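Long-range contact in Oxidored_FMN domain-containing protein ([Pseudomonas] geniculata N1, PDB 6L6J), which probably oxidises the amine 6-hydroxypseudooxynicotine, using bound flavin mononucleotide and a four-iron, four-sulfur cluster as redox cofactors: residues A[168-173]-A[222-227]. Residues are numbered along the deposited sequence; the frame is centred on the assembly and turned at random.
Sequences YVYCAH and AVRFAV. With FMN (flavin mononucleotide), chain B.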
loop_
_atom_site.group_PDB
_atom_site.type_symbol
_atom_site.label_atom_id
_atom_site.label_comp_id
_atom_site.label_asym_id
_atom_site.label_seq_id
_atom_site.Cartn_x
_atom_site.Cartn_y
_atom_site.Cartn_z
ATOM N N TYR A 168 17.231 -3.155 15.121
ATOM C CA TYR A 168 16.031 -3.998 15.421
ATOM C C TYR A 168 16.425 -5.469 15.634
ATOM O O TYR A 168 17.499 -5.934 15.139
ATOM C CB TYR A 168 14.950 -3.907 14.336
ATOM C CG TYR A 168 13.931 -2.807 14.525
ATOM C CD1 TYR A 168 14.189 -1.497 14.153
ATOM C CD2 TYR A 168 12.672 -3.089 15.014
ATOM C CE1 TYR A 168 13.235 -0.494 14.278
ATOM C CE2 TYR A 168 11.709 -2.104 15.135
ATOM C CZ TYR A 168 11.987 -0.795 14.781
ATOM O OH TYR A 168 11.031 0.174 14.949
ATOM N N VAL A 169 15.580 -6.173 16.389
ATOM C CA VAL A 169 15.503 -7.660 16.430
ATOM C C VAL A 169 14.110 -8.014 15.903
ATOM O O VAL A 169 13.122 -7.567 16.503
ATOM C CB VAL A 169 15.764 -8.209 17.844
ATOM C CG1 VAL A 169 15.095 -9.544 18.089
ATOM C CG2 VAL A 169 17.253 -8.315 18.128
ATOM N N TYR A 170 14.023 -8.705 14.769
ATOM C CA TYR A 170 12.762 -8.780 13.988
ATOM C C TYR A 170 12.099 -10.128 14.227
ATOM O O TYR A 170 12.688 -11.179 13.875
ATOM C CB TYR A 170 13.034 -8.582 12.505
ATOM C CG TYR A 170 11.817 -8.628 11.630
ATOM C CD1 TYR A 170 10.775 -7.744 11.825
ATOM C CD2 TYR A 170 11.721 -9.515 10.575
ATOM C CE1 TYR A 170 9.656 -7.749 11.005
ATOM C CE2 TYR A 170 10.615 -9.522 9.742
ATOM C CZ TYR A 170 9.579 -8.641 9.959
ATOM O OH TYR A 170 8.480 -8.637 9.165
ATOM N N CYS A 171 10.900 -10.089 14.793
ATOM C CA CYS A 171 10.083 -11.290 15.081
ATOM C C CYS A 171 8.611 -10.982 14.811
ATOM O O CYS A 171 7.863 -10.851 15.772
ATOM C CB CYS A 171 10.302 -11.741 16.514
ATOM S SG CYS A 171 9.414 -13.261 16.898
ATOM N N ALA A 172 8.229 -10.895 13.535
ATOM C CA ALA A 172 6.906 -10.412 13.081
ATOM C C ALA A 172 6.596 -10.906 11.668
ATOM O O ALA A 172 7.420 -11.633 11.124
ATOM C CB ALA A 172 6.858 -8.897 13.151
ATOM N N HIS A 173 5.397 -10.570 11.166
ATOM C CA HIS A 173 4.871 -10.798 9.788
ATOM C C HIS A 173 4.907 -12.275 9.334
ATOM O O HIS A 173 4.616 -12.511 8.134
ATOM C CB HIS A 173 5.656 -9.911 8.814
ATOM C CG HIS A 173 5.351 -8.471 9.016
ATOM N ND1 HIS A 173 6.230 -7.619 9.632
ATOM C CD2 HIS A 173 4.243 -7.751 8.715
ATOM C CE1 HIS A 173 5.679 -6.419 9.693
ATOM N NE2 HIS A 173 4.456 -6.472 9.137
ATOM N N ALA A 222 15.680 -2.176 19.363
ATOM C CA ALA A 222 14.209 -2.279 19.219
ATOM C C ALA A 222 13.807 -3.743 18.995
ATOM O O ALA A 222 14.584 -4.500 18.439
ATOM C CB ALA A 222 13.741 -1.393 18.091
ATOM N N VAL A 223 12.623 -4.141 19.430
ATOM C CA VAL A 223 12.017 -5.426 18.982
ATOM C C VAL A 223 10.769 -5.071 18.190
ATOM O O VAL A 223 9.884 -4.391 18.763
ATOM C CB VAL A 223 11.694 -6.379 20.146
ATOM C CG1 VAL A 223 11.217 -7.728 19.640
ATOM C CG2 VAL A 223 12.903 -6.579 21.042
ATOM N N ARG A 224 10.706 -5.490 16.924
ATOM C CA ARG A 224 9.411 -5.541 16.213
ATOM C C ARG A 224 8.811 -6.909 16.538
ATOM O O ARG A 224 9.523 -7.923 16.366
ATOM C CB ARG A 224 9.575 -5.261 14.723
ATOM C CG ARG A 224 8.241 -5.161 14.004
ATOM C CD ARG A 224 7.607 -3.788 13.914
ATOM N NE ARG A 224 7.242 -3.504 12.537
ATOM C CZ ARG A 224 6.216 -2.775 12.127
ATOM N NH1 ARG A 224 5.380 -2.221 12.979
ATOM N NH2 ARG A 224 6.012 -2.626 10.832
ATOM N N PHE A 225 7.594 -6.938 17.087
ATOM C CA PHE A 225 6.961 -8.205 17.541
ATOM C C PHE A 225 5.484 -8.218 17.149
ATOM O O PHE A 225 4.754 -7.286 17.517
ATOM C CB PHE A 225 7.187 -8.432 19.039
ATOM C CG PHE A 225 6.536 -9.680 19.581
ATOM C CD1 PHE A 225 6.867 -10.926 19.070
ATOM C CD2 PHE A 225 5.603 -9.618 20.602
ATOM C CE1 PHE A 225 6.261 -12.080 19.542
ATOM C CE2 PHE A 225 5.005 -10.775 21.081
ATOM C CZ PHE A 225 5.329 -12.005 20.543
ATOM N N ALA A 226 5.108 -9.240 16.376
ATOM C CA ALA A 226 3.714 -9.660 16.136
ATOM C C ALA A 226 3.172 -10.290 17.427
ATOM O O ALA A 226 3.683 -11.378 17.827
ATOM C CB ALA A 226 3.648 -10.610 14.965
ATOM N N VAL A 227 2.210 -9.608 18.063
ATOM C CA VAL A 227 1.612 -10.039 19.359
ATOM C C VAL A 227 0.567 -11.107 19.051
ATOM O O VAL A 227 0.563 -12.132 19.764
ATOM C CB VAL A 227 1.027 -8.873 20.184
ATOM C CG1 VAL A 227 2.125 -7.985 20.734
ATOM C CG2 VAL A 227 0.002 -8.043 19.424
HETATM N N1 FMN B . 6.826 -4.202 7.898
HETATM C C2 FMN B . 8.037 -4.765 8.211
HETATM O O2 FMN B . 8.208 -5.137 9.376
HETATM N N3 FMN B . 9.059 -4.909 7.358
HETATM C C4 FMN B . 8.952 -4.495 6.083
HETATM O O4 FMN B . 9.890 -4.632 5.299
HETATM C C4A FMN B . 7.665 -3.896 5.635
HETATM N N5 FMN B . 7.490 -3.465 4.362
HETATM C C5A FMN B . 6.330 -2.856 4.026
HETATM C C6 FMN B . 6.172 -2.343 2.741
HETATM C C7 FMN B . 4.992 -1.706 2.412
HETATM C C7M FMN B . 4.817 -1.225 1.024
HETATM C C8 FMN B . 3.924 -1.533 3.403
HETATM C C8M FMN B . 2.620 -0.877 3.056
HETATM C C9 FMN B . 4.062 -2.028 4.673
HETATM C C9A FMN B . 5.232 -2.678 5.042
HETATM N N10 FMN B . 5.413 -3.150 6.350
HETATM C C10 FMN B . 6.608 -3.752 6.656
HETATM C "C1'" FMN B . 4.367 -3.006 7.412
HETATM C "C2'" FMN B . 4.404 -1.614 8.014
HETATM O "O2'" FMN B . 5.630 -1.499 8.713
HETATM C "C3'" FMN B . 3.277 -1.360 8.969
HETATM O "O3'" FMN B . 3.420 -2.232 10.091
HETATM C "C4'" FMN B . 1.886 -1.540 8.363
HETATM O "O4'" FMN B . 1.831 -0.934 7.050
HETATM C "C5'" FMN B . 0.807 -0.977 9.278
HETATM O "O5'" FMN B . 1.036 0.414 9.429
HETATM P P FMN B . 0.271 1.482 8.482
HETATM O O1P FMN B . -1.201 1.332 8.794
HETATM O O2P FMN B . 0.874 2.779 8.921
HETATM O O3P FMN B . 0.634 1.091 7.062
#
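Tyr168 lies across the neighbouring strand with one ring face on Ala222, whose CB sits 3.6 Å from the ring centroid and almost on the ring normal, a CH-pi contact. The edge of the same ring, at CD2, meets the backbone N of Arg224, and the arginine CB packs against CD2 and CE2, with the ring and guanidinium planes 69° apart. Tyr170 instead runs alongside the arginine, pointing the same way, and its CD1 edge is 4.0 Å from Arg224 CB. With CG anti to the backbone N (chi1 -174°) and bends further out, Arg224 reaches the flavin mononucleotide: NH2 donates to the ribityl O3' of the cofactor at 2.7 Å and more weakly to N1 of the flavin ring. NH1 forms a salt bridge with Asp257, so both ends of the guanidinium are gripped. Tyr170 OH and His173 ND1 share a hydrogen bond of 2.5 Å, linking two side chains beside the flavin, and Asp266 hydrogen-bonds His173 NE2. A leucine in place of Tyr168 would probably leave Ala222 without its flat cover and deprive Tyr25 and Asp257 of their hydroxyl partner. On the other face of the sheet, Cys171 SG approaches the edge of the Phe225 ring, 4.1 Å from CD1. Between the faces, four backbone hydrogen bonds run in parallel register, from Val169 N to Ala222 O (2.8 Å) through to Ala226 N to Cys171 O. The pair illustrates the division of labour in a TIM barrel: strands 166-171 and 220-229 are its fourth and fifth, the side of Tyr168, Tyr170 and Arg224 serves the interior and the flavin, and that of Val169, Val223 and Phe225 packs on helices 177-182 and 197-215.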